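Local coordinates for okadaic acid binding protein 2-alpha (Halichondria okadai, PDB 4WRI), which binds the polyether cytotoxin okadaic acid and is implicated in accumulation of this toxin by the sponge that makes the protein, at residues P9-V20 and F171-T179. Numbering follows the deposited sequence.
Sequences PSAHWCRKMRTV and FFFTDQDNT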
ATOM      1  N   PRO A   9     -14.416  -9.118  -8.860  1.00 16.07           N
ATOM      2  CA  PRO A   9     -13.835  -7.780  -8.982  1.00 15.15           C
ATOM      3  C   PRO A   9     -13.791  -7.318 -10.438  1.00 17.91           C
ATOM      4  O   PRO A   9     -13.765  -8.136 -11.364  1.00 17.44           O
ATOM      5  CB  PRO A   9     -12.413  -7.978  -8.458  1.00 17.68           C
ATOM      6  CG  PRO A   9     -12.115  -9.431  -8.680  1.00 18.20           C
ATOM      7  CD  PRO A   9     -13.427 -10.145  -8.498  1.00 18.38           C
ATOM      8  N   SER A  10     -13.790  -6.009 -10.647  1.00 15.90           N
ATOM      9  CA  SER A  10     -13.584  -5.466 -11.968  1.00 14.14           C
ATOM     10  C   SER A  10     -12.163  -5.690 -12.435  1.00 14.65           C
ATOM     11  O   SER A  10     -11.239  -5.829 -11.615  1.00 14.68           O
ATOM     12  CB  SER A  10     -13.886  -3.963 -11.987  1.00 14.08           C
ATOM     13  OG  SER A  10     -12.876  -3.245 -11.263  1.00 13.73           O
ATOM     14  N   ALA A  11     -11.962  -5.683 -13.743  1.00 15.44           N
ATOM     15  CA  ALA A  11     -10.635  -5.800 -14.315  1.00 14.73           C
ATOM     16  C   ALA A  11      -9.744  -4.670 -13.808  1.00 15.41           C
ATOM     17  O   ALA A  11      -8.543  -4.868 -13.582  1.00 14.85           O
ATOM     18  CB  ALA A  11     -10.703  -5.777 -15.840  1.00 17.25           C
ATOM     19  N   HIS A  12     -10.331  -3.494 -13.642  1.00 15.09           N
ATOM     20  CA  HIS A  12      -9.562  -2.349 -13.188  1.00 13.27           C
ATOM     21  C   HIS A  12      -9.084  -2.559 -11.759  1.00 12.33           C
ATOM     22  O   HIS A  12      -7.934  -2.254 -11.441  1.00 12.88           O
ATOM     23  CB  HIS A  12     -10.397  -1.074 -13.267  1.00 13.40           C
ATOM     24  CG  HIS A  12      -9.671   0.128 -12.754  1.00 11.72           C
ATOM     25  ND1 HIS A  12      -8.557   0.638 -13.379  1.00 14.26           N
ATOM     26  CD2 HIS A  12      -9.888   0.898 -11.663  1.00 15.22           C
ATOM     27  CE1 HIS A  12      -8.121   1.682 -12.696  1.00 13.03           C
ATOM     28  NE2 HIS A  12      -8.916   1.866 -11.661  1.00 13.44           N
ATOM     29  N   TRP A  13      -9.948  -3.059 -10.895  1.00 12.53           N
ATOM     30  CA  TRP A  13      -9.530  -3.326  -9.525  1.00 13.40           C
ATOM     31  C   TRP A  13      -8.427  -4.370  -9.500  1.00 13.98           C
ATOM     32  O   TRP A  13      -7.453  -4.243  -8.737  1.00 13.11           O
ATOM     33  CB  TRP A  13     -10.710  -3.718  -8.663  1.00 14.02           C
ATOM     34  CG  TRP A  13     -10.368  -3.973  -7.231  1.00 13.62           C
ATOM     35  CD1 TRP A  13     -10.401  -3.065  -6.206  1.00 13.44           C
ATOM     36  CD2 TRP A  13      -9.967  -5.219  -6.650  1.00 13.35           C
ATOM     37  NE1 TRP A  13     -10.021  -3.661  -5.027  1.00 12.24           N
ATOM     38  CE2 TRP A  13      -9.746  -4.984  -5.277  1.00 12.12           C
ATOM     39  CE3 TRP A  13      -9.723  -6.494  -7.162  1.00 13.23           C
ATOM     40  CZ2 TRP A  13      -9.341  -5.995  -4.403  1.00 12.47           C
ATOM     41  CZ3 TRP A  13      -9.313  -7.480  -6.297  1.00 12.51           C
ATOM     42  CH2 TRP A  13      -9.125  -7.234  -4.943  1.00 12.57           C
ATOM     43  N   CYS A  14      -8.524  -5.406 -10.323  1.00 12.53           N
ATOM     44  CA  CYS A  14      -7.444  -6.386 -10.333  1.00 13.71           C
ATOM     45  C   CYS A  14      -6.119  -5.792 -10.757  1.00 14.84           C
ATOM     46  O   CYS A  14      -5.064  -6.178 -10.238  1.00 11.64           O
ATOM     47  CB  CYS A  14      -7.792  -7.576 -11.221  1.00 15.96           C
ATOM     48  SG  CYS A  14      -9.189  -8.542 -10.574  1.00 14.30           S
ATOM     49  N   ARG A  15      -6.158  -4.857 -11.701  1.00 12.66           N
ATOM     50  CA  ARG A  15      -4.978  -4.143 -12.122  1.00 11.51           C
ATOM     51  C   ARG A  15      -4.404  -3.338 -10.969  1.00  9.86           C
ATOM     52  O   ARG A  15      -3.186  -3.294 -10.794  1.00 11.00           O
ATOM     53  CB  ARG A  15      -5.327  -3.197 -13.267  1.00 13.58           C
ATOM     54  CG  ARG A  15      -4.126  -2.528 -13.895  1.00 14.95           C
ATOM     55  CD  ARG A  15      -4.556  -1.632 -15.042  1.00 19.05           C
ATOM     56  NE  ARG A  15      -3.418  -0.957 -15.632  1.00 18.32           N
ATOM     57  CZ  ARG A  15      -3.509   0.136 -16.386  1.00 18.31           C
ATOM     58  NH1 ARG A  15      -4.697   0.658 -16.643  1.00 23.96           N
ATOM     59  NH2 ARG A  15      -2.418   0.705 -16.874  1.00 22.03           N
ATOM     60  N   LYS A  16      -5.267  -2.690 -10.200  1.00 11.57           N
ATOM     61  CA  LYS A  16      -4.775  -1.991  -9.019  1.00 11.90           C
ATOM     62  C   LYS A  16      -4.088  -2.982  -8.051  1.00 11.22           C
ATOM     63  O   LYS A  16      -3.010  -2.663  -7.498  1.00 10.47           O
ATOM     64  CB  LYS A  16      -5.897  -1.214  -8.326  1.00 11.39           C
ATOM     65  CG  LYS A  16      -6.374   0.010  -9.099  1.00 11.49           C
ATOM     66  CD  LYS A  16      -7.384   0.833  -8.302  1.00 11.35           C
ATOM     67  CE  LYS A  16      -8.691   0.090  -8.013  1.00 11.64           C
ATOM     68  NZ  LYS A  16      -9.635   0.953  -7.221  1.00 11.38           N
ATOM     69  N   MET A  17      -4.654  -4.170  -7.850  1.00 11.98           N
ATOM     70  CA  MET A  17      -4.031  -5.111  -6.921  1.00 10.76           C
ATOM     71  C   MET A  17      -2.720  -5.671  -7.463  1.00 10.15           C
ATOM     72  O   MET A  17      -1.778  -5.906  -6.691  1.00 10.92           O
ATOM     73  CB  MET A  17      -4.994  -6.217  -6.502  1.00 10.40           C
ATOM     74  CG  MET A  17      -6.171  -5.701  -5.716  1.00 11.41           C
ATOM     75  SD  MET A  17      -5.770  -4.745  -4.214  1.00 11.92           S
ATOM     76  CE  MET A  17      -5.973  -3.037  -4.748  1.00 11.75           C
ATOM     77  N   ARG A  18      -2.617  -5.868  -8.773  1.00 10.07           N
ATOM     78  CA  ARG A  18      -1.332  -6.230  -9.366  1.00 12.38           C
ATOM     79  C   ARG A  18      -0.317  -5.120  -9.122  1.00 11.01           C
ATOM     80  O   ARG A  18       0.882  -5.377  -8.988  1.00 11.83           O
ATOM     81  CB  ARG A  18      -1.460  -6.503 -10.869  1.00 12.56           C
ATOM     82  CG  ARG A  18      -2.277  -7.756 -11.186  1.00 12.21           C
ATOM     83  CD  ARG A  18      -2.095  -8.150 -12.656  1.00 13.57           C
ATOM     84  NE  ARG A  18      -2.741  -7.221 -13.584  1.00 17.06           N
ATOM     85  CZ  ARG A  18      -4.043  -7.226 -13.890  1.00 14.95           C
ATOM     86  NH1 ARG A  18      -4.884  -8.086 -13.324  1.00 17.36           N
ATOM     87  NH2 ARG A  18      -4.489  -6.336 -14.773  1.00 18.79           N
ATOM     88  N   THR A  19      -0.789  -3.877  -9.055  1.00 10.40           N
ATOM     89  CA  THR A  19       0.101  -2.738  -8.815  1.00 11.51           C
ATOM     90  C   THR A  19       0.629  -2.765  -7.370  1.00 10.38           C
ATOM     91  O   THR A  19       1.755  -2.381  -7.111  1.00 10.07           O
ATOM     92  CB  THR A  19      -0.627  -1.419  -9.144  1.00 11.20           C
ATOM     93  OG1 THR A  19      -1.009  -1.440 -10.536  1.00 11.96           O
ATOM     94  CG2 THR A  19       0.248  -0.197  -8.885  1.00 12.31           C
ATOM     95  N   VAL A  20      -0.192  -3.226  -6.438  1.00  9.44           N
ATOM     96  CA  VAL A  20       0.266  -3.445  -5.070  1.00 11.23           C
ATOM     97  C   VAL A  20       1.325  -4.542  -5.014  1.00  9.86           C
ATOM     98  O   VAL A  20       2.338  -4.407  -4.332  1.00 10.81           O
ATOM     99  CB  VAL A  20      -0.904  -3.867  -4.176  1.00  9.53           C
ATOM    100  CG1 VAL A  20      -0.417  -4.211  -2.771  1.00 11.12           C
ATOM    101  CG2 VAL A  20      -1.972  -2.771  -4.119  1.00 11.94           C
ATOM    102  N   PHE A 171     -10.089   4.566  -1.368  1.00 13.90           N
ATOM    103  CA  PHE A 171     -10.591   4.542  -2.742  1.00 13.24           C
ATOM    104  C   PHE A 171      -9.791   3.560  -3.587  1.00 12.39           C
ATOM    105  O   PHE A 171     -10.341   2.720  -4.315  1.00 12.36           O
ATOM    106  CB  PHE A 171     -10.533   5.941  -3.365  1.00 13.30           C
ATOM    107  CG  PHE A 171     -10.858   5.977  -4.838  1.00 11.82           C
ATOM    108  CD1 PHE A 171      -9.903   5.673  -5.798  1.00 11.71           C
ATOM    109  CD2 PHE A 171     -12.142   6.314  -5.265  1.00 15.99           C
ATOM    110  CE1 PHE A 171     -10.200   5.708  -7.154  1.00 15.89           C
ATOM    111  CE2 PHE A 171     -12.440   6.357  -6.630  1.00 14.63           C
ATOM    112  CZ  PHE A 171     -11.476   6.045  -7.564  1.00 15.33           C
ATOM    113  N   PHE A 172      -8.474   3.667  -3.520  1.00 11.25           N
ATOM    114  CA  PHE A 172      -7.611   2.801  -4.311  1.00 11.40           C
ATOM    115  C   PHE A 172      -7.898   1.322  -4.029  1.00 12.30           C
ATOM    116  O   PHE A 172      -7.997   0.514  -4.960  1.00 10.95           O
ATOM    117  CB  PHE A 172      -6.138   3.135  -4.046  1.00 11.23           C
ATOM    118  CG  PHE A 172      -5.207   2.202  -4.735  1.00 10.56           C
ATOM    119  CD1 PHE A 172      -4.791   2.449  -6.023  1.00 11.25           C
ATOM    120  CD2 PHE A 172      -4.775   1.039  -4.101  1.00  9.68           C
ATOM    121  CE1 PHE A 172      -3.953   1.553  -6.683  1.00 10.49           C
ATOM    122  CE2 PHE A 172      -3.960   0.158  -4.756  1.00 10.18           C
ATOM    123  CZ  PHE A 172      -3.540   0.403  -6.046  1.00 10.22           C
ATOM    124  N   PHE A 173      -8.015   0.957  -2.757  1.00 11.15           N
ATOM    125  CA  PHE A 173      -8.169  -0.453  -2.399  1.00 10.83           C
ATOM    126  C   PHE A 173      -9.568  -1.002  -2.619  1.00 13.51           C
ATOM    127  O   PHE A 173      -9.740  -2.209  -2.655  1.00 12.95           O
ATOM    128  CB  PHE A 173      -7.709  -0.735  -0.957  1.00 11.61           C
ATOM    129  CG  PHE A 173      -6.241  -1.060  -0.853  1.00 11.43           C
ATOM    130  CD1 PHE A 173      -5.782  -2.346  -1.122  1.00 12.35           C
ATOM    131  CD2 PHE A 173      -5.330  -0.081  -0.496  1.00 11.98           C
ATOM    132  CE1 PHE A 173      -4.422  -2.650  -1.034  1.00 14.89           C
ATOM    133  CE2 PHE A 173      -3.963  -0.376  -0.423  1.00 13.40           C
ATOM    134  CZ  PHE A 173      -3.519  -1.658  -0.700  1.00 12.88           C
ATOM    135  N   THR A 174     -10.564  -0.142  -2.813  1.00 12.30           N
ATOM    136  CA  THR A 174     -11.949  -0.619  -2.874  1.00 12.91           C
ATOM    137  C   THR A 174     -12.747  -0.224  -4.113  1.00 13.40           C
ATOM    138  O   THR A 174     -13.637  -0.976  -4.511  1.00 13.20           O
ATOM    139  CB  THR A 174     -12.760  -0.200  -1.645  1.00 12.87           C
ATOM    140  OG1 THR A 174     -12.878   1.227  -1.611  1.00 15.54           O
ATOM    141  CG2 THR A 174     -12.107  -0.705  -0.345  1.00 16.26           C
ATOM    142  N   ASP A 175     -12.475   0.927  -4.720  1.00 14.00           N
ATOM    143  CA  ASP A 175     -13.291   1.357  -5.854  1.00 13.82           C
ATOM    144  C   ASP A 175     -13.191   0.394  -7.042  1.00 13.59           C
ATOM    145  O   ASP A 175     -12.130  -0.146  -7.328  1.00 13.32           O
ATOM    146  CB  ASP A 175     -12.922   2.792  -6.274  1.00 14.48           C
ATOM    147  CG  ASP A 175     -13.777   3.279  -7.421  1.00 13.15           C
ATOM    148  OD1 ASP A 175     -14.908   3.734  -7.124  1.00 19.88           O
ATOM    149  OD2 ASP A 175     -13.353   3.165  -8.578  1.00 13.52           O
ATOM    150  N   GLN A 176     -14.310   0.188  -7.733  1.00 13.30           N
ATOM    151  CA  GLN A 176     -14.346  -0.774  -8.826  1.00 13.91           C
ATOM    152  C   GLN A 176     -14.280  -0.162 -10.207  1.00 13.93           C
ATOM    153  O   GLN A 176     -13.625  -0.696 -11.087  1.00 15.10           O
ATOM    154  CB  GLN A 176     -15.619  -1.620  -8.734  1.00 15.94           C
ATOM    155  CG  GLN A 176     -15.682  -2.468  -7.490  1.00 15.98           C
ATOM    156  CD  GLN A 176     -14.524  -3.450  -7.420  1.00 16.88           C
ATOM    157  OE1 GLN A 176     -14.423  -4.370  -8.223  1.00 17.07           O
ATOM    158  NE2 GLN A 176     -13.630  -3.239  -6.476  1.00 14.53           N
ATOM    159  N   ASP A 177     -14.946   0.977 -10.399  1.00 14.47           N
ATOM    160  CA  ASP A 177     -15.228   1.408 -11.777  1.00 15.37           C
ATOM    161  C   ASP A 177     -14.795   2.799 -12.180  1.00 18.29           C
ATOM    162  O   ASP A 177     -14.870   3.145 -13.357  1.00 18.23           O
ATOM    163  CB  ASP A 177     -16.717   1.225 -12.097  1.00 17.29           C
ATOM    164  CG  ASP A 177     -17.185  -0.209 -11.896  1.00 19.06           C
ATOM    165  OD1 ASP A 177     -16.565  -1.125 -12.471  1.00 23.08           O
ATOM    166  OD2 ASP A 177     -18.136  -0.396 -11.121  1.00 30.63           O
ATOM    167  N   ASN A 178     -14.324   3.591 -11.222  1.00 15.74           N
ATOM    168  CA  ASN A 178     -13.826   4.917 -11.563  1.00 16.13           C
ATOM    169  C   ASN A 178     -12.349   4.866 -11.964  1.00 13.58           C
ATOM    170  O   ASN A 178     -11.460   4.853 -11.103  1.00 16.03           O
ATOM    171  CB  ASN A 178     -14.048   5.880 -10.400  1.00 17.18           C
ATOM    172  CG  ASN A 178     -13.661   7.312 -10.744  1.00 14.48           C
ATOM    173  OD1 ASN A 178     -12.892   7.559 -11.670  1.00 16.43           O
ATOM    174  ND2 ASN A 178     -14.173   8.260  -9.959  1.00 18.64           N
ATOM    175  N   THR A 179     -12.072   4.828 -13.264  1.00 13.50           N
ATOM    176  CA  THR A 179     -10.709   4.608 -13.727  1.00 14.63           C
ATOM    177  C   THR A 179      -9.922   5.892 -13.939  1.00 15.69           C
ATOM    178  O   THR A 179      -8.740   5.845 -14.214  1.00 14.94           O
ATOM    179  CB  THR A 179     -10.641   3.782 -15.017  1.00 15.18           C
ATOM    180  OG1 THR A 179     -11.179   4.543 -16.118  1.00 16.40           O
ATOM    181  CG2 THR A 179     -11.412   2.480 -14.863  1.00 15.09           C
TER
HETATM  182  O   HOH W   1     -10.688   2.693  -8.971  1.00 13.82           O
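With CG trans to the backbone N (chi1 -178°), Trp13 swings its indole toward segment 171-179, while Lys16, extended through chi2 and bent at chi3 (-64°), curls its tip over the same turn. Both side chains serve carbonyls at the end of helix 169-174, where no further helical turn supplies amides. Trp13 NE1 donates to Phe173 O at 2.8 Å; the acceptor lies in the indole plane, but the donor stands above the carbonyl plane. Lys16 NZ has the reach and the protons for three partners: Phe172 O at 2.8 Å, Asp175 O at 2.7 Å, and a water that links it to Asp175 OD2. Asp175 also accepts from Asn178 N, an Asx motif that shapes the chain leaving the helix.

Lys16 is amphipathic in use: its CB, CG and CD run past the Phe172 ring, CD making an off-centre CH-pi contact. Val20 CG2 meets the edge of that ring, 3.6 Å from Phe172 CE2, and Met17 CE touches both Phe172 CE2 and Phe173 CD1; such methyls suit an apolar aromatic surface. Met17 SD makes an oblique Met-aromatic contact with Phe173.

Ser10 is the N-cap residue; its short hydroxyl accepts from Trp13 N and donates to Gln176 O at 2.7 Å. Gln176 folds back so that OE1 takes Ser10 N at 3.0 Å, nearly straight, while NE2 donates to Thr174 O, the amide plane turned 41° from the indole. The flat His12 imidazole offers a face to Thr179 CG2, a CH-pi contact, while its NE2 pairs with Asn184 OD1.

The contact thus joins the first half of helix 11-27 to the end of helix 169-174 and the loop after it. Phe173 also touches okadaic acid, and helix 86-96 packs against helix 11-27, Trp94 meeting Trp13 edge-to-face.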